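Local structure of translation initiation factor eIF2b-like protein,Translation initiation factor eIF2b-like protein (Chaetomium thermophilum, 4ZEM) at residues K210-R215 and A246-I251; D193-Y198 and R206-A211. The protein probably serves as the beta subunit of eIF2B, the decameric complex thought to drive guanine nucleotide exchange on the translation initiation factor eIF2. All coordinates share one frame; numbering follows the deposited sequence. Where two conformers were deposited one is given.

How the contacts relate
Coming from the N terminus, strand 194-198 runs into helix 202-214, and contact 2 closes that short turn by laying the helix on the strand. The chain continues through strand 218-222 and helix 237-246 before contact 1 brings 246-251 back to the C-terminal end of helix 202-214. The two loops thus follow one another, sharing only Lys210 and Ala211; neither encloses the other. Between them they tie helix 202-214 to the inner strand 194-198 and to the turn that leads from helix 237-246 into edge strand 249-252, with strand 218-222 lying in between. Ile251 CD1 also packs on Tyr194 CE1, 3.8 Å away, which joins the contacts directly.

Contact 1: K210-R215 and A246-I251; sequences KAASKR and AGVSTI
Ala212 presents its methyl group to two neighbours at once, overlapping Val248 and Ala246. Its CB lies 3.5 Å from Val248 CG2 and the same 3.5 Å from Ala246 CB. Only the CG2 branch of the valine does the touching: CG1 stands anti to the backbone N (chi1 166°), which puts CG2 beside that N and against the helix. CG2 also comes within 3.9 Å of Ala212 CA, and it lies 4.3 Å from Arg215 O, a looser approach.

Ala246 and Val248 reach the same methyl because the chain turns sharply between them. Gly247 ends helix 237-246 in a Schellman motif with positive phi (114°), and the chain then leads into edge strand 249-252. Val248 is further covered by Phe217 and Val219, so it fills the corner between helix 202-214 and strand 218-222. The Ala212-Ala246 pair belongs to the seam between neighbouring crossover helices on one face of a Rossmann-like sheet; Val248 adds the loop that follows.

The charged side chains lead elsewhere. Lys214 NZ forms a salt bridge to Glu186, and Arg215 NE bonds to the carbonyl of Ile189; Arg215 NH1 also reaches back to Lys214 O at 3.3 Å, with the donor above the carbonyl plane. No hydrogen bond crosses between 210-215 and 246-251, so the join here is apolar and non-directional, made by methyl groups.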
loop_
_atom_site.group_PDB
_atom_site.type_symbol
_atom_site.label_atom_id
_atom_site.label_comp_id
_atom_site.label_asym_id
_atom_site.label_seq_id
_atom_site.Cartn_x
_atom_site.Cartn_y
_atom_site.Cartn_z
ATOM N N LYS A 210 -6.702 -16.367 -8.929
ATOM C CA LYS A 210 -8.123 -16.277 -8.617
ATOM C C LYS A 210 -8.925 -16.325 -9.917
ATOM O O LYS A 210 -9.936 -17.023 -10.015
ATOM C CB LYS A 210 -8.428 -14.992 -7.841
ATOM C CG LYS A 210 -9.677 -15.045 -6.952
ATOM C CD LYS A 210 -10.986 -15.086 -7.698
ATOM C CE LYS A 210 -12.144 -15.047 -6.714
ATOM N NZ LYS A 210 -12.042 -16.122 -5.693
ATOM N N ALA A 211 -8.457 -15.579 -10.913
ATOM C CA ALA A 211 -9.131 -15.514 -12.200
ATOM C C ALA A 211 -9.187 -16.898 -12.841
ATOM O O ALA A 211 -10.197 -17.281 -13.434
ATOM C CB ALA A 211 -8.417 -14.524 -13.117
ATOM N N ALA A 212 -8.105 -17.653 -12.679
ATOM C CA ALA A 212 -7.997 -18.999 -13.233
ATOM C C ALA A 212 -9.085 -19.917 -12.683
ATOM O O ALA A 212 -9.516 -20.852 -13.361
ATOM C CB ALA A 212 -6.623 -19.577 -12.945
ATOM N N SER A 213 -9.495 -19.674 -11.440
ATOM C CA SER A 213 -10.544 -20.471 -10.808
ATOM C C SER A 213 -11.887 -20.244 -11.494
ATOM O O SER A 213 -12.786 -21.059 -11.363
ATOM C CB SER A 213 -10.670 -20.156 -9.313
ATOM O OG SER A 213 -11.277 -18.892 -9.096
ATOM N N LYS A 214 -12.056 -19.095 -12.149
ATOM C CA LYS A 214 -13.338 -18.788 -12.783
ATOM C C LYS A 214 -13.293 -18.532 -14.279
ATOM O O LYS A 214 -14.323 -18.275 -14.893
ATOM C CB LYS A 214 -13.954 -17.578 -12.099
ATOM C CG LYS A 214 -14.107 -17.770 -10.613
ATOM C CD LYS A 214 -15.003 -16.723 -10.020
ATOM C CE LYS A 214 -15.324 -17.055 -8.582
ATOM N NZ LYS A 214 -15.677 -15.831 -7.827
ATOM N N ARG A 215 -12.105 -18.578 -14.865
ATOM C CA ARG A 215 -11.952 -18.260 -16.280
ATOM C C ARG A 215 -10.918 -19.154 -16.940
ATOM O O ARG A 215 -9.955 -19.587 -16.303
ATOM C CB ARG A 215 -11.542 -16.791 -16.467
ATOM C CG ARG A 215 -12.587 -15.781 -16.058
ATOM C CD ARG A 215 -13.512 -15.516 -17.208
ATOM N NE ARG A 215 -14.434 -14.426 -16.929
ATOM C CZ ARG A 215 -15.639 -14.596 -16.404
ATOM N NH1 ARG A 215 -16.065 -15.815 -16.111
ATOM N NH2 ARG A 215 -16.421 -13.548 -16.186
ATOM N N ALA A 246 -4.357 -24.903 -12.799
ATOM C CA ALA A 246 -5.657 -24.257 -12.695
ATOM C C ALA A 246 -6.405 -24.330 -14.028
ATOM O O ALA A 246 -7.623 -24.163 -14.079
ATOM C CB ALA A 246 -5.497 -22.823 -12.248
ATOM N N GLY A 247 -5.651 -24.534 -15.106
ATOM C CA GLY A 247 -6.206 -24.677 -16.438
ATOM C C GLY A 247 -5.788 -23.527 -17.336
ATOM O O GLY A 247 -6.268 -23.388 -18.456
ATOM N N VAL A 248 -4.868 -22.703 -16.850
ATOM C CA VAL A 248 -4.448 -21.544 -17.612
ATOM C C VAL A 248 -3.130 -21.806 -18.336
ATOM O O VAL A 248 -2.158 -22.278 -17.744
ATOM C CB VAL A 248 -4.314 -20.305 -16.689
ATOM C CG1 VAL A 248 -3.555 -19.175 -17.377
ATOM C CG2 VAL A 248 -5.687 -19.826 -16.286
ATOM N N SER A 249 -3.129 -21.514 -19.633
ATOM C CA SER A 249 -1.929 -21.600 -20.454
ATOM C C SER A 249 -0.993 -20.440 -20.153
ATOM O O SER A 249 -1.436 -19.328 -19.854
ATOM C CB SER A 249 -2.287 -21.644 -21.946
ATOM O OG SER A 249 -3.038 -22.815 -22.238
ATOM N N THR A 250 0.305 -20.713 -20.207
ATOM C CA THR A 250 1.309 -19.687 -19.951
ATOM C C THR A 250 2.303 -19.596 -21.090
ATOM O O THR A 250 2.713 -20.608 -21.668
ATOM C CB THR A 250 2.065 -19.926 -18.627
ATOM O OG1 THR A 250 2.554 -21.276 -18.593
ATOM C CG2 THR A 250 1.139 -19.706 -17.447
ATOM N N ILE A 251 2.657 -18.359 -21.420
ATOM C CA ILE A 251 3.597 -18.084 -22.485
ATOM C C ILE A 251 4.798 -17.320 -21.953
ATOM O O ILE A 251 4.653 -16.365 -21.198
ATOM C CB ILE A 251 2.921 -17.284 -23.617
ATOM C CG1 ILE A 251 1.828 -18.143 -24.269
ATOM C CG2 ILE A 251 3.948 -16.823 -24.647
ATOM C CD1 ILE A 251 1.042 -17.455 -25.379
#

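Contact 2: D193-Y198 and R206-A211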
loop_
_atom_site.group_PDB
_atom_site.type_symbol
_atom_site.label_atom_id
_atom_site.label_comp_id
_atom_site.label_asym_id
_atom_site.label_seq_id
_atom_site.Cartn_x
_atom_site.Cartn_y
_atom_site.Cartn_z
ATOM N N ASP A 193 -9.032 -14.794 -23.068
ATOM C CA ASP A 193 -8.189 -13.602 -23.022
ATOM C C ASP A 193 -6.711 -13.961 -23.084
ATOM O O ASP A 193 -6.266 -14.963 -22.512
ATOM C CB ASP A 193 -8.448 -12.795 -21.744
ATOM C CG ASP A 193 -9.399 -11.637 -21.958
ATOM O OD1 ASP A 193 -9.932 -11.488 -23.079
ATOM O OD2 ASP A 193 -9.619 -10.879 -20.987
ATOM N N TYR A 194 -5.954 -13.119 -23.773
ATOM C CA TYR A 194 -4.502 -13.195 -23.753
ATOM C C TYR A 194 -4.020 -12.044 -22.888
ATOM O O TYR A 194 -4.093 -10.878 -23.290
ATOM C CB TYR A 194 -3.947 -13.110 -25.169
ATOM C CG TYR A 194 -3.642 -14.456 -25.766
ATOM C CD1 TYR A 194 -2.370 -14.762 -26.242
ATOM C CD2 TYR A 194 -4.644 -15.410 -25.903
ATOM C CE1 TYR A 194 -2.103 -15.996 -26.818
ATOM C CE2 TYR A 194 -4.382 -16.656 -26.452
ATOM C CZ TYR A 194 -3.116 -16.941 -26.912
ATOM O OH TYR A 194 -2.877 -18.173 -27.469
ATOM N N VAL A 195 -3.531 -12.379 -21.698
ATOM C CA VAL A 195 -3.189 -11.370 -20.704
ATOM C C VAL A 195 -1.687 -11.273 -20.526
ATOM O O VAL A 195 -1.028 -12.231 -20.117
ATOM C CB VAL A 195 -3.841 -11.695 -19.335
ATOM C CG1 VAL A 195 -3.415 -10.694 -18.277
ATOM C CG2 VAL A 195 -5.355 -11.737 -19.466
ATOM N N LEU A 196 -1.154 -10.087 -20.786
ATOM C CA LEU A 196 0.274 -9.866 -20.666
ATOM C C LEU A 196 0.555 -9.336 -19.260
ATOM O O LEU A 196 0.089 -8.262 -18.882
ATOM C CB LEU A 196 0.755 -8.908 -21.767
ATOM C CG LEU A 196 2.220 -8.468 -21.930
ATOM C CD1 LEU A 196 2.648 -7.406 -20.935
ATOM C CD2 LEU A 196 3.177 -9.654 -21.919
ATOM N N ALA A 197 1.298 -10.112 -18.481
ATOM C CA ALA A 197 1.657 -9.707 -17.126
ATOM C C ALA A 197 3.128 -9.355 -17.082
ATOM O O ALA A 197 3.988 -10.227 -17.229
ATOM C CB ALA A 197 1.349 -10.813 -16.128
ATOM N N TYR A 198 3.424 -8.082 -16.842
ATOM C CA TYR A 198 4.808 -7.643 -16.885
ATOM C C TYR A 198 5.372 -7.701 -15.475
ATOM O O TYR A 198 4.868 -7.026 -14.578
ATOM C CB TYR A 198 4.924 -6.232 -17.467
ATOM C CG TYR A 198 6.338 -5.713 -17.482
ATOM C CD1 TYR A 198 7.141 -5.903 -18.604
ATOM C CD2 TYR A 198 6.885 -5.056 -16.385
ATOM C CE1 TYR A 198 8.444 -5.454 -18.639
ATOM C CE2 TYR A 198 8.196 -4.598 -16.412
ATOM C CZ TYR A 198 8.969 -4.804 -17.545
ATOM O OH TYR A 198 10.269 -4.358 -17.598
ATOM N N ARG A 206 -1.855 -13.343 -7.152
ATOM C CA ARG A 206 -3.103 -13.703 -6.492
ATOM C C ARG A 206 -4.297 -13.369 -7.384
ATOM O O ARG A 206 -5.304 -14.080 -7.377
ATOM C CB ARG A 206 -3.223 -13.001 -5.135
ATOM C CG ARG A 206 -2.161 -13.433 -4.124
ATOM C CD ARG A 206 -2.569 -13.085 -2.700
ATOM N NE ARG A 206 -1.539 -13.431 -1.723
ATOM C CZ ARG A 206 -0.796 -12.541 -1.070
ATOM N NH1 ARG A 206 0.117 -12.947 -0.198
ATOM N NH2 ARG A 206 -0.967 -11.243 -1.281
ATOM N N PHE A 207 -4.166 -12.297 -8.161
ATOM C CA PHE A 207 -5.186 -11.896 -9.111
ATOM C C PHE A 207 -5.340 -12.920 -10.246
ATOM O O PHE A 207 -6.456 -13.335 -10.577
ATOM C CB PHE A 207 -4.820 -10.522 -9.664
ATOM C CG PHE A 207 -5.816 -9.956 -10.637
ATOM C CD1 PHE A 207 -6.907 -9.233 -10.185
ATOM C CD2 PHE A 207 -5.637 -10.107 -12.003
ATOM C CE1 PHE A 207 -7.816 -8.690 -11.074
ATOM C CE2 PHE A 207 -6.537 -9.561 -12.895
ATOM C CZ PHE A 207 -7.632 -8.855 -12.435
ATOM N N LEU A 208 -4.219 -13.339 -10.829
ATOM C CA LEU A 208 -4.255 -14.304 -11.924
ATOM C C LEU A 208 -4.753 -15.675 -11.477
ATOM O O LEU A 208 -5.567 -16.305 -12.160
ATOM C CB LEU A 208 -2.873 -14.441 -12.554
ATOM C CG LEU A 208 -2.365 -13.186 -13.262
ATOM C CD1 LEU A 208 -0.929 -13.398 -13.730
ATOM C CD2 LEU A 208 -3.283 -12.793 -14.421
ATOM N N VAL A 209 -4.270 -16.127 -10.322
ATOM C CA VAL A 209 -4.670 -17.417 -9.767
ATOM C C VAL A 209 -6.169 -17.464 -9.461
ATOM O O VAL A 209 -6.831 -18.471 -9.727
ATOM C CB VAL A 209 -3.844 -17.746 -8.492
ATOM C CG1 VAL A 209 -4.508 -18.825 -7.647
ATOM C CG2 VAL A 209 -2.426 -18.145 -8.884
ATOM N N LYS A 210 -6.702 -16.367 -8.929
ATOM C CA LYS A 210 -8.123 -16.277 -8.617
ATOM C C LYS A 210 -8.925 -16.325 -9.917
ATOM O O LYS A 210 -9.936 -17.023 -10.015
ATOM C CB LYS A 210 -8.428 -14.992 -7.841
ATOM C CG LYS A 210 -9.677 -15.045 -6.952
ATOM C CD LYS A 210 -10.986 -15.086 -7.698
ATOM C CE LYS A 210 -12.144 -15.047 -6.714
ATOM N NZ LYS A 210 -12.042 -16.122 -5.693
ATOM N N ALA A 211 -8.457 -15.579 -10.913
ATOM C CA ALA A 211 -9.131 -15.514 -12.200
ATOM C C ALA A 211 -9.187 -16.898 -12.841
ATOM O O ALA A 211 -10.197 -17.281 -13.434
ATOM C CB ALA A 211 -8.417 -14.524 -13.117
#
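Asp193 OD2 is gripped twice, by a salt bridge from Lys267 NZ and by the backbone N-H of His190, so this buried carboxylate is fixed on the N-terminal side of Val195; the lysine would probably favour its ionised form. Past it, the strand turns alternate side chains to the helix, and Val195 and Ala197 are the two that meet it.

Leu208 carries the other side of the contact alone. Its two methyls divide the work: CD1 comes to Ala197 CB at 4.2 Å, while CD2 lies 4.4 Å from Val195 CG1. The fork therefore spans two residues at i and i+2, on the same face of the strand. The leucine points at the sheet with CG anti to its carbonyl carbon and beside its backbone N (chi1 -66°), and the branch reaches across a backbone gap of 9.1 Å between Leu208 CA and Ala197 CA.

The contact joins the first strand and the helix of the beta-alpha-beta unit 194-198, 202-214, 218-222, whose second strand hydrogen-bonds in parallel beside the first. It belongs to the Rossmann-like sheet of the eIF2B alpha/beta/delta family, with 194-198 flanked by 218-222 and 267-271.

Phe207, next to the leucine, turns to the neighbouring strand 267-271, on Ile269, and to helix 185-188, where Ala211 also touches Ala185. Helical hydrogen bonds hold the turn that carries Leu208, with Lys210 N to Arg206 O at 3.1 Å and Ala211 N to Phe207 O at 3.0 Å.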